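Local coordinates for putative ABC transporter, ATP-binding protein ComA (PDB 3K8U) that is a putative ATP-binding ABC transporter whose peptidase domain, of the C39 family in clan CA, probably has a papain-like fold, at residues A[6-11]-A[113-119]; A[13-19]-A[39-45]; A[82-86]-A[97-103]. All coordinates share one frame; numbering follows the deposited sequence.

Interaction 1. Residues A[6-11]-A[113-119]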
loop_
_atom_site.group_PDB
_atom_site.type_symbol
_atom_site.label_atom_id
_atom_site.label_comp_id
_atom_site.label_asym_id
_atom_site.label_seq_id
_atom_site.Cartn_x
_atom_site.Cartn_y
_atom_site.Cartn_z
ATOM N N TYR A 6 -0.048 -14.061 1.229
ATOM C CA TYR A 6 -0.164 -12.613 1.121
ATOM C C TYR A 6 -1.613 -12.147 1.139
ATOM O O TYR A 6 -2.370 -12.372 0.192
ATOM C CB TYR A 6 0.559 -12.139 -0.140
ATOM C CG TYR A 6 1.974 -12.669 -0.216
ATOM C CD1 TYR A 6 2.373 -13.497 -1.262
ATOM C CD2 TYR A 6 2.896 -12.387 0.790
ATOM C CE1 TYR A 6 3.659 -14.037 -1.301
ATOM C CE2 TYR A 6 4.179 -12.918 0.762
ATOM C CZ TYR A 6 4.554 -13.743 -0.285
ATOM O OH TYR A 6 5.819 -14.283 -0.306
ATOM N N LYS A 7 -1.988 -11.496 2.234
ATOM C CA LYS A 7 -3.345 -11.001 2.405
ATOM C C LYS A 7 -3.566 -9.640 1.760
ATOM O O LYS A 7 -2.798 -8.697 1.965
ATOM C CB LYS A 7 -3.712 -10.980 3.891
ATOM C CG LYS A 7 -3.859 -12.382 4.483
ATOM C CD LYS A 7 -4.054 -12.371 5.993
ATOM C CE LYS A 7 -2.764 -12.030 6.720
ATOM N NZ LYS A 7 -2.905 -12.156 8.199
ATOM N N LEU A 8 -4.604 -9.564 0.936
ATOM C CA LEU A 8 -4.947 -8.332 0.248
ATOM C C LEU A 8 -6.445 -8.098 0.253
ATOM O O LEU A 8 -7.222 -8.978 -0.126
ATOM C CB LEU A 8 -4.465 -8.369 -1.204
ATOM C CG LEU A 8 -4.947 -7.201 -2.078
ATOM C CD1 LEU A 8 -4.145 -5.938 -1.790
ATOM C CD2 LEU A 8 -4.819 -7.570 -3.521
ATOM N N VAL A 9 -6.839 -6.914 0.704
ATOM C CA VAL A 9 -8.240 -6.526 0.718
ATOM C C VAL A 9 -8.406 -5.679 -0.541
ATOM O O VAL A 9 -7.832 -4.592 -0.648
ATOM C CB VAL A 9 -8.592 -5.687 1.968
ATOM C CG1 VAL A 9 -10.050 -5.247 1.910
ATOM C CG2 VAL A 9 -8.341 -6.498 3.238
ATOM N N PRO A 10 -9.128 -6.204 -1.545
ATOM C CA PRO A 10 -9.337 -5.471 -2.794
ATOM C C PRO A 10 -10.356 -4.346 -2.679
ATOM O O PRO A 10 -11.170 -4.321 -1.759
ATOM C CB PRO A 10 -9.812 -6.564 -3.748
ATOM C CG PRO A 10 -10.603 -7.463 -2.852
ATOM C CD PRO A 10 -9.748 -7.543 -1.602
ATOM N N GLN A 11 -10.256 -3.378 -3.582
ATOM C CA GLN A 11 -11.198 -2.267 -3.608
ATOM C C GLN A 11 -12.350 -2.645 -4.539
ATOM O O GLN A 11 -12.245 -3.597 -5.319
ATOM C CB GLN A 11 -10.517 -0.998 -4.141
ATOM C CG GLN A 11 -10.167 -1.056 -5.630
ATOM C CD GLN A 11 -9.384 0.158 -6.099
ATOM O OE1 GLN A 11 -8.211 0.050 -6.443
ATOM N NE2 GLN A 11 -10.034 1.319 -6.117
ATOM N N PRO A 113 -4.940 -3.390 -5.064
ATOM C CA PRO A 113 -6.366 -3.432 -4.704
ATOM C C PRO A 113 -7.311 -3.583 -5.905
ATOM O O PRO A 113 -8.455 -4.009 -5.738
ATOM C CB PRO A 113 -6.570 -2.104 -3.980
ATOM C CG PRO A 113 -5.234 -1.901 -3.305
ATOM C CD PRO A 113 -4.277 -2.240 -4.421
ATOM N N ASP A 114 -6.845 -3.209 -7.097
ATOM C CA ASP A 114 -7.628 -3.356 -8.333
ATOM C C ASP A 114 -8.035 -4.838 -8.332
ATOM O O ASP A 114 -7.178 -5.717 -8.356
ATOM C CB ASP A 114 -6.721 -3.041 -9.536
ATOM C CG ASP A 114 -7.402 -3.236 -10.890
ATOM O OD1 ASP A 114 -8.351 -4.040 -11.019
ATOM O OD2 ASP A 114 -6.935 -2.603 -11.854
ATOM N N PRO A 115 -9.353 -5.126 -8.287
ATOM C CA PRO A 115 -9.836 -6.511 -8.267
ATOM C C PRO A 115 -9.491 -7.389 -9.465
ATOM O O PRO A 115 -9.604 -8.611 -9.382
ATOM C CB PRO A 115 -11.342 -6.355 -8.042
ATOM C CG PRO A 115 -11.651 -5.027 -8.645
ATOM C CD PRO A 115 -10.475 -4.176 -8.207
ATOM N N SER A 116 -9.036 -6.774 -10.554
ATOM C CA SER A 116 -8.642 -7.521 -11.745
ATOM C C SER A 116 -7.138 -7.816 -11.729
ATOM O O SER A 116 -6.613 -8.455 -12.643
ATOM C CB SER A 116 -9.032 -6.765 -13.024
ATOM O OG SER A 116 -8.242 -5.604 -13.241
ATOM N N VAL A 117 -6.453 -7.373 -10.673
ATOM C CA VAL A 117 -5.013 -7.590 -10.537
ATOM C C VAL A 117 -4.675 -8.341 -9.245
ATOM O O VAL A 117 -4.088 -9.424 -9.281
ATOM C CB VAL A 117 -4.230 -6.248 -10.566
ATOM C CG1 VAL A 117 -2.727 -6.507 -10.484
ATOM C CG2 VAL A 117 -4.557 -5.460 -11.831
ATOM N N LYS A 118 -5.023 -7.746 -8.106
ATOM C CA LYS A 118 -4.764 -8.347 -6.802
ATOM C C LYS A 118 -3.282 -8.656 -6.551
ATOM O O LYS A 118 -2.418 -7.863 -6.920
ATOM C CB LYS A 118 -5.624 -9.601 -6.614
ATOM C CG LYS A 118 -7.114 -9.329 -6.568
ATOM C CD LYS A 118 -7.842 -10.611 -6.193
ATOM C CE LYS A 118 -9.333 -10.429 -6.171
ATOM N NZ LYS A 118 -9.975 -11.671 -5.669
ATOM N N VAL A 119 -2.987 -9.806 -5.948
ATOM C CA VAL A 119 -1.599 -10.171 -5.657
ATOM C C VAL A 119 -0.920 -10.753 -6.890
ATOM O O VAL A 119 -1.393 -11.732 -7.471
ATOM C CB VAL A 119 -1.492 -11.165 -4.477
ATOM C CG1 VAL A 119 -0.025 -11.431 -4.141
ATOM C CG2 VAL A 119 -2.212 -10.617 -3.263
#
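L8 and Q11 make the tight part of this contact, each against a different end of the 113-119 loop. The CD2 methyl of L8 lies 3.4 Å from K118 CA; CG, anti to the backbone N (chi1 172°), directs the branch at the loop, CD2 closely and CD1 only loosely near P113. L8 CB also packs on V119 CG2 at 3.8 Å. At the other end Q11 N donates to P113 O over 2.9 Å with an N-H...O angle of 160°, although the donor is tilted 31° from the carbonyl plane. The side chain of Q11 crosses that of P113 at a slant; Q11 CG comes 3.4 Å from P113 O, and Q11 NE2 hydrogen-bonds to D13 O. P115 CD closes on Q11 O at 3.4 Å. The solvent side is looser: Y6 CB and V119 CG1 are 4.1 Å apart, while the Y6 ring leads away, and K118 is exposed and gives only its CB to L8 CD2. Within the loop D114 OD1 accepts from S116 N, an Asx turn, and from S116 OG on the same carboxylate face. Helix 17-28 takes P113 on C17, A20 and V21, and strand 93-104 receives L8 and V119 on Y101.

Interaction 2. Residues A[13-19]-A[39-45]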
loop_
_atom_site.group_PDB
_atom_site.type_symbol
_atom_site.label_atom_id
_atom_site.label_comp_id
_atom_site.label_asym_id
_atom_site.label_seq_id
_atom_site.Cartn_x
_atom_site.Cartn_y
_atom_site.Cartn_z
ATOM N N ASP A 13 -15.070 0.260 -5.031
ATOM C CA ASP A 13 -15.258 1.643 -5.484
ATOM C C ASP A 13 -13.891 2.133 -5.972
ATOM O O ASP A 13 -12.870 1.846 -5.349
ATOM C CB ASP A 13 -15.733 2.541 -4.334
ATOM C CG ASP A 13 -17.205 2.351 -3.999
ATOM O OD1 ASP A 13 -17.996 2.008 -4.906
ATOM O OD2 ASP A 13 -17.576 2.573 -2.825
ATOM N N THR A 14 -13.874 2.883 -7.073
ATOM C CA THR A 14 -12.619 3.380 -7.645
ATOM C C THR A 14 -11.802 4.309 -6.748
ATOM O O THR A 14 -10.585 4.409 -6.901
ATOM C CB THR A 14 -12.857 4.070 -9.015
ATOM O OG1 THR A 14 -13.771 5.162 -8.857
ATOM C CG2 THR A 14 -13.435 3.075 -10.014
ATOM N N ARG A 15 -12.459 4.952 -5.789
ATOM C CA ARG A 15 -11.786 5.876 -4.877
ATOM C C ARG A 15 -11.176 5.195 -3.648
ATOM O O ARG A 15 -10.484 5.842 -2.868
ATOM C CB ARG A 15 -12.784 6.931 -4.386
ATOM C CG ARG A 15 -13.776 6.394 -3.338
ATOM C CD ARG A 15 -14.767 7.454 -2.872
ATOM N NE ARG A 15 -15.703 7.834 -3.926
ATOM C CZ ARG A 15 -16.577 8.833 -3.832
ATOM N NH1 ARG A 15 -16.643 9.568 -2.730
ATOM N NH2 ARG A 15 -17.385 9.102 -4.848
ATOM N N ASP A 16 -11.400 3.891 -3.503
ATOM C CA ASP A 16 -10.944 3.155 -2.321
ATOM C C ASP A 16 -9.589 2.458 -2.292
ATOM O O ASP A 16 -9.381 1.584 -1.451
ATOM C CB ASP A 16 -12.021 2.147 -1.896
ATOM C CG ASP A 16 -13.275 2.813 -1.362
ATOM O OD1 ASP A 16 -13.182 3.937 -0.830
ATOM O OD2 ASP A 16 -14.356 2.198 -1.456
ATOM N N CYS A 17 -8.651 2.850 -3.149
ATOM C CA CYS A 17 -7.349 2.185 -3.130
ATOM C C CYS A 17 -6.609 2.402 -1.807
ATOM O O CYS A 17 -5.968 1.481 -1.296
ATOM C CB CYS A 17 -6.472 2.633 -4.300
ATOM S SG CYS A 17 -5.095 1.499 -4.581
ATOM N N GLY A 18 -6.710 3.614 -1.260
ATOM C CA GLY A 18 -6.063 3.936 0.005
ATOM C C GLY A 18 -6.613 3.084 1.135
ATOM O O GLY A 18 -5.851 2.453 1.879
ATOM N N PRO A 19 -7.939 3.104 1.338
ATOM C CA PRO A 19 -8.559 2.302 2.395
ATOM C C PRO A 19 -8.195 0.824 2.227
ATOM O O PRO A 19 -7.935 0.130 3.209
ATOM C CB PRO A 19 -10.050 2.536 2.154
ATOM C CG PRO A 19 -10.088 3.944 1.702
ATOM C CD PRO A 19 -8.915 4.037 0.746
ATOM N N ARG A 39 -12.298 4.318 4.966
ATOM C CA ARG A 39 -12.540 5.395 4.009
ATOM C C ARG A 39 -12.849 6.665 4.798
ATOM O O ARG A 39 -12.363 7.751 4.470
ATOM C CB ARG A 39 -13.728 5.049 3.106
ATOM C CG ARG A 39 -13.985 6.056 1.987
ATOM C CD ARG A 39 -15.332 5.817 1.312
ATOM N NE ARG A 39 -15.434 4.479 0.734
ATOM C CZ ARG A 39 -16.367 3.587 1.056
ATOM N NH1 ARG A 39 -17.293 3.879 1.964
ATOM N NH2 ARG A 39 -16.391 2.411 0.450
ATOM N N GLU A 40 -13.655 6.512 5.845
ATOM C CA GLU A 40 -14.034 7.631 6.702
ATOM C C GLU A 40 -12.853 8.122 7.546
ATOM O O GLU A 40 -12.606 9.328 7.635
ATOM C CB GLU A 40 -15.218 7.229 7.594
ATOM C CG GLU A 40 -15.617 8.255 8.660
ATOM C CD GLU A 40 -15.953 9.628 8.094
ATOM O OE1 GLU A 40 -16.434 9.716 6.942
ATOM O OE2 GLU A 40 -15.740 10.627 8.815
ATOM N N LEU A 41 -12.105 7.185 8.125
ATOM C CA LEU A 41 -10.947 7.513 8.957
ATOM C C LEU A 41 -9.809 8.195 8.202
ATOM O O LEU A 41 -9.069 8.996 8.781
ATOM C CB LEU A 41 -10.405 6.258 9.639
ATOM C CG LEU A 41 -10.751 6.036 11.111
ATOM C CD1 LEU A 41 -12.258 5.950 11.294
ATOM C CD2 LEU A 41 -10.066 4.770 11.604
ATOM N N SER A 42 -9.655 7.861 6.924
ATOM C CA SER A 42 -8.595 8.440 6.100
ATOM C C SER A 42 -9.024 9.687 5.329
ATOM O O SER A 42 -8.247 10.227 4.540
ATOM C CB SER A 42 -8.058 7.389 5.124
ATOM O OG SER A 42 -9.077 6.946 4.248
ATOM N N LYS A 43 -10.264 10.129 5.546
ATOM C CA LYS A 43 -10.813 11.309 4.874
ATOM C C LYS A 43 -10.802 11.165 3.348
ATOM O O LYS A 43 -10.610 12.139 2.612
ATOM C CB LYS A 43 -10.052 12.574 5.305
ATOM C CG LYS A 43 -10.217 12.914 6.784
ATOM C CD LYS A 43 -9.404 14.144 7.172
ATOM C CE LYS A 43 -9.710 14.590 8.598
ATOM N NZ LYS A 43 -9.451 13.518 9.605
ATOM N N THR A 44 -11.018 9.937 2.883
ATOM C CA THR A 44 -11.042 9.631 1.456
ATOM C C THR A 44 -12.223 10.298 0.754
ATOM O O THR A 44 -13.359 10.203 1.215
ATOM C CB THR A 44 -11.129 8.105 1.231
ATOM O OG1 THR A 44 -9.978 7.474 1.799
ATOM C CG2 THR A 44 -11.206 7.771 -0.251
ATOM N N ASN A 45 -11.942 10.988 -0.347
ATOM C CA ASN A 45 -12.985 11.657 -1.121
ATOM C C ASN A 45 -13.066 11.078 -2.533
ATOM O O ASN A 45 -12.505 10.013 -2.803
ATOM C CB ASN A 45 -12.752 13.178 -1.159
ATOM C CG ASN A 45 -11.383 13.562 -1.704
ATOM O OD1 ASN A 45 -10.833 12.893 -2.580
ATOM N ND2 ASN A 45 -10.836 14.660 -1.195
HETATM O O HOH W 1 -15.702 9.173 0.015
#
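The guanidinium of R39 meets the carboxylate of D16 at its edge, the two planes 27° apart, in a bidentate side-on salt bridge. The D13-D16-R39 salt-bridge network ties the turn D13-D16, a type I beta turn leading into helix 17-28, to the C-terminal end of helix 35-41, where K43 closes a Schellman motif. R39 NE donates to D16 OD1 and R39 NH2 to D16 OD2, both over 2.8 Å and nearly straight, at 163° and 167°. Each oxygen is approached on its syn side, and both lie close to the guanidinium plane. D13 adds a charge from another direction: its OD2 stands 3.5 Å from R39 NH2, well out of that plane, so the attraction is electrostatic alone. The second flat group, the guanidinium of R15, has a water at its edge, in plane, and N45 C obliquely placed; that water accepts from R15 NH1 and donates to T44 O. R39 reaches across because CG is anti to the backbone N and the chain bends at chi3. Two bonds fix the rotation of its guanidinium. Beside the salt bridge P19 packs by its ring carbons: P19 CG sits 3.7 Å from R39 CA, and the pyrrolidine also touches I35 and L38. P19 and T44 approach tip to tip, P19 CG to T44 OG1 at 3.5 Å, with OG1 hydrogen-bonded to T49 OG1. T44 CG2 comes 3.3 Å from R15 O.

Interaction 3. Residues A[82-86]-A[97-103]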
loop_
_atom_site.group_PDB
_atom_site.type_symbol
_atom_site.label_atom_id
_atom_site.label_comp_id
_atom_site.label_asym_id
_atom_site.label_seq_id
_atom_site.Cartn_x
_atom_site.Cartn_y
_atom_site.Cartn_z
ATOM N N TYR A 82 8.662 -6.325 5.558
ATOM C CA TYR A 82 7.481 -6.376 4.708
ATOM C C TYR A 82 6.309 -6.742 5.613
ATOM O O TYR A 82 6.500 -7.361 6.661
ATOM C CB TYR A 82 7.642 -7.452 3.633
ATOM C CG TYR A 82 8.734 -7.195 2.623
ATOM C CD1 TYR A 82 8.509 -6.374 1.517
ATOM C CD2 TYR A 82 9.980 -7.809 2.745
ATOM C CE1 TYR A 82 9.498 -6.175 0.553
ATOM C CE2 TYR A 82 10.977 -7.615 1.788
ATOM C CZ TYR A 82 10.728 -6.801 0.698
ATOM O OH TYR A 82 11.702 -6.625 -0.255
ATOM N N PRO A 83 5.082 -6.358 5.232
ATOM C CA PRO A 83 4.751 -5.611 4.017
ATOM C C PRO A 83 4.699 -4.111 4.284
ATOM O O PRO A 83 4.752 -3.673 5.436
ATOM C CB PRO A 83 3.359 -6.143 3.690
ATOM C CG PRO A 83 2.738 -6.222 5.063
ATOM C CD PRO A 83 3.854 -6.815 5.918
ATOM N N PHE A 84 4.666 -3.324 3.214
ATOM C CA PHE A 84 4.545 -1.877 3.345
ATOM C C PHE A 84 3.765 -1.311 2.163
ATOM O O PHE A 84 3.454 -2.032 1.212
ATOM C CB PHE A 84 5.901 -1.183 3.552
ATOM C CG PHE A 84 6.892 -1.412 2.455
ATOM C CD1 PHE A 84 7.020 -0.497 1.413
ATOM C CD2 PHE A 84 7.733 -2.521 2.482
ATOM C CE1 PHE A 84 7.971 -0.683 0.418
ATOM C CE2 PHE A 84 8.688 -2.716 1.492
ATOM C CZ PHE A 84 8.808 -1.797 0.458
ATOM N N ILE A 85 3.422 -0.033 2.242
ATOM C CA ILE A 85 2.632 0.623 1.206
ATOM C C ILE A 85 3.463 1.545 0.322
ATOM O O ILE A 85 4.376 2.202 0.804
ATOM C CB ILE A 85 1.497 1.435 1.867
ATOM C CG1 ILE A 85 0.580 0.489 2.652
ATOM C CG2 ILE A 85 0.708 2.232 0.828
ATOM C CD1 ILE A 85 -0.347 1.191 3.626
ATOM N N VAL A 86 3.160 1.562 -0.977
ATOM C CA VAL A 86 3.858 2.441 -1.917
ATOM C C VAL A 86 2.871 3.191 -2.798
ATOM O O VAL A 86 1.778 2.696 -3.092
ATOM C CB VAL A 86 4.864 1.681 -2.835
ATOM C CG1 VAL A 86 6.028 1.146 -2.013
ATOM C CG2 VAL A 86 4.169 0.550 -3.594
ATOM N N TYR A 97 -2.211 2.991 -4.921
ATOM C CA TYR A 97 -1.176 2.438 -4.054
ATOM C C TYR A 97 -1.141 0.925 -4.169
ATOM O O TYR A 97 -2.129 0.304 -4.554
ATOM C CB TYR A 97 -1.462 2.776 -2.579
ATOM C CG TYR A 97 -1.565 4.252 -2.268
ATOM C CD1 TYR A 97 -0.466 4.961 -1.793
ATOM C CD2 TYR A 97 -2.764 4.942 -2.462
ATOM C CE1 TYR A 97 -0.552 6.327 -1.524
ATOM C CE2 TYR A 97 -2.861 6.299 -2.198
ATOM C CZ TYR A 97 -1.755 6.986 -1.732
ATOM O OH TYR A 97 -1.851 8.334 -1.484
ATOM N N TYR A 98 0.001 0.345 -3.814
ATOM C CA TYR A 98 0.173 -1.107 -3.800
ATOM C C TYR A 98 0.687 -1.471 -2.423
ATOM O O TYR A 98 1.210 -0.625 -1.688
ATOM C CB TYR A 98 1.294 -1.581 -4.733
ATOM C CG TYR A 98 1.112 -1.455 -6.224
ATOM C CD1 TYR A 98 -0.149 -1.347 -6.805
ATOM C CD2 TYR A 98 2.228 -1.484 -7.062
ATOM C CE1 TYR A 98 -0.292 -1.272 -8.191
ATOM C CE2 TYR A 98 2.099 -1.409 -8.440
ATOM C CZ TYR A 98 0.843 -1.305 -9.000
ATOM O OH TYR A 98 0.733 -1.238 -10.368
ATOM N N VAL A 99 0.540 -2.744 -2.086
ATOM C CA VAL A 99 1.109 -3.273 -0.863
ATOM C C VAL A 99 2.311 -4.038 -1.428
ATOM O O VAL A 99 2.217 -4.612 -2.516
ATOM C CB VAL A 99 0.175 -4.285 -0.167
ATOM C CG1 VAL A 99 0.893 -4.916 1.017
ATOM C CG2 VAL A 99 -1.105 -3.594 0.303
ATOM N N VAL A 100 3.465 -3.956 -0.770
ATOM C CA VAL A 100 4.627 -4.700 -1.240
ATOM C C VAL A 100 4.877 -5.798 -0.210
ATOM O O VAL A 100 5.093 -5.517 0.967
ATOM C CB VAL A 100 5.883 -3.805 -1.416
ATOM C CG1 VAL A 100 7.056 -4.648 -1.909
ATOM C CG2 VAL A 100 5.596 -2.706 -2.424
ATOM N N TYR A 101 4.806 -7.046 -0.663
ATOM C CA TYR A 101 4.970 -8.210 0.209
ATOM C C TYR A 101 6.367 -8.802 0.246
ATOM O O TYR A 101 6.744 -9.444 1.226
ATOM C CB TYR A 101 3.996 -9.307 -0.208
ATOM C CG TYR A 101 2.551 -8.892 -0.158
ATOM C CD1 TYR A 101 1.878 -8.775 1.057
ATOM C CD2 TYR A 101 1.853 -8.616 -1.331
ATOM C CE1 TYR A 101 0.541 -8.391 1.101
ATOM C CE2 TYR A 101 0.526 -8.232 -1.299
ATOM C CZ TYR A 101 -0.125 -8.120 -0.087
ATOM O OH TYR A 101 -1.437 -7.719 -0.072
ATOM N N GLY A 102 7.117 -8.629 -0.835
ATOM C CA GLY A 102 8.458 -9.174 -0.874
ATOM C C GLY A 102 9.106 -9.019 -2.227
ATOM O O GLY A 102 8.590 -8.326 -3.106
ATOM N N SER A 103 10.263 -9.656 -2.382
ATOM C CA SER A 103 11.004 -9.611 -3.631
ATOM C C SER A 103 11.653 -10.961 -3.892
ATOM O O SER A 103 12.124 -11.624 -2.965
ATOM C CB SER A 103 12.081 -8.525 -3.578
ATOM O OG SER A 103 13.037 -8.796 -2.568
#
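F84 and V100 form a hydrogen-bonded antiparallel pair, as do V86 and Y98, and four backbone bonds join the two strands of the hairpin 84-90/93-104. V100 N to F84 O is the shortest at 2.8 Å (164°); F84 N to V100 O, at 3.2 Å, is the longest and uses a lone pair in the carbonyl plane. Between them I85 and V99 are the non-hydrogen-bonded pair. A CA-H...O contact runs separately from V99 CA to F84 O. CH-pi contacts come next. G102 CA lies over one face of the Y82 ring, 3.6 Å from its centroid, and V100 CB lies over the F84 ring, 4.1 Å from its centroid. The F84 ring turns over its neighbour because CG sits between the backbone N and the carbonyl carbon (chi1 59°). Apolar contacts complete the set: V86 CG2 meets V100 CG2 at 3.7 Å, while P83 CB, after a cis peptide bond, meets V99 CG1, on the I85 face, at 3.8 Å. Y101 and G102 together face I109, a classic beta bulge. The hydroxyls of Y97, Y98 and Y101 bond to T49 O, E130 and K7 O. Both faces are apolar, V99 packing on helix 17-28 and V86 on F127, so burial and backbone bonds together hold the hairpin.

Overall arrangement
Interaction 3 is the core contact, its centre about 6 Å from the centre of the chain, whereas interaction 1 lies at the surface and interaction 2 is partly buried, their centres about 10 and 13 Å from that point. Their chemistry follows: strand pairing and apolar packing in 82-86/97-103, one backbone bond with methyl and proline packing in 6-11/113-119, and a charge network in 13-19/39-45. Interaction 1 packs on strand 93-104, which is one side of interaction 3. Interactions 1 and 2 adjoin where P113 CG meets C17 SG at 3.6 Å, and C17 SG also comes 3.2 Å from Y97 O, so the start of helix 17-28, part of interaction 2, meets the other two.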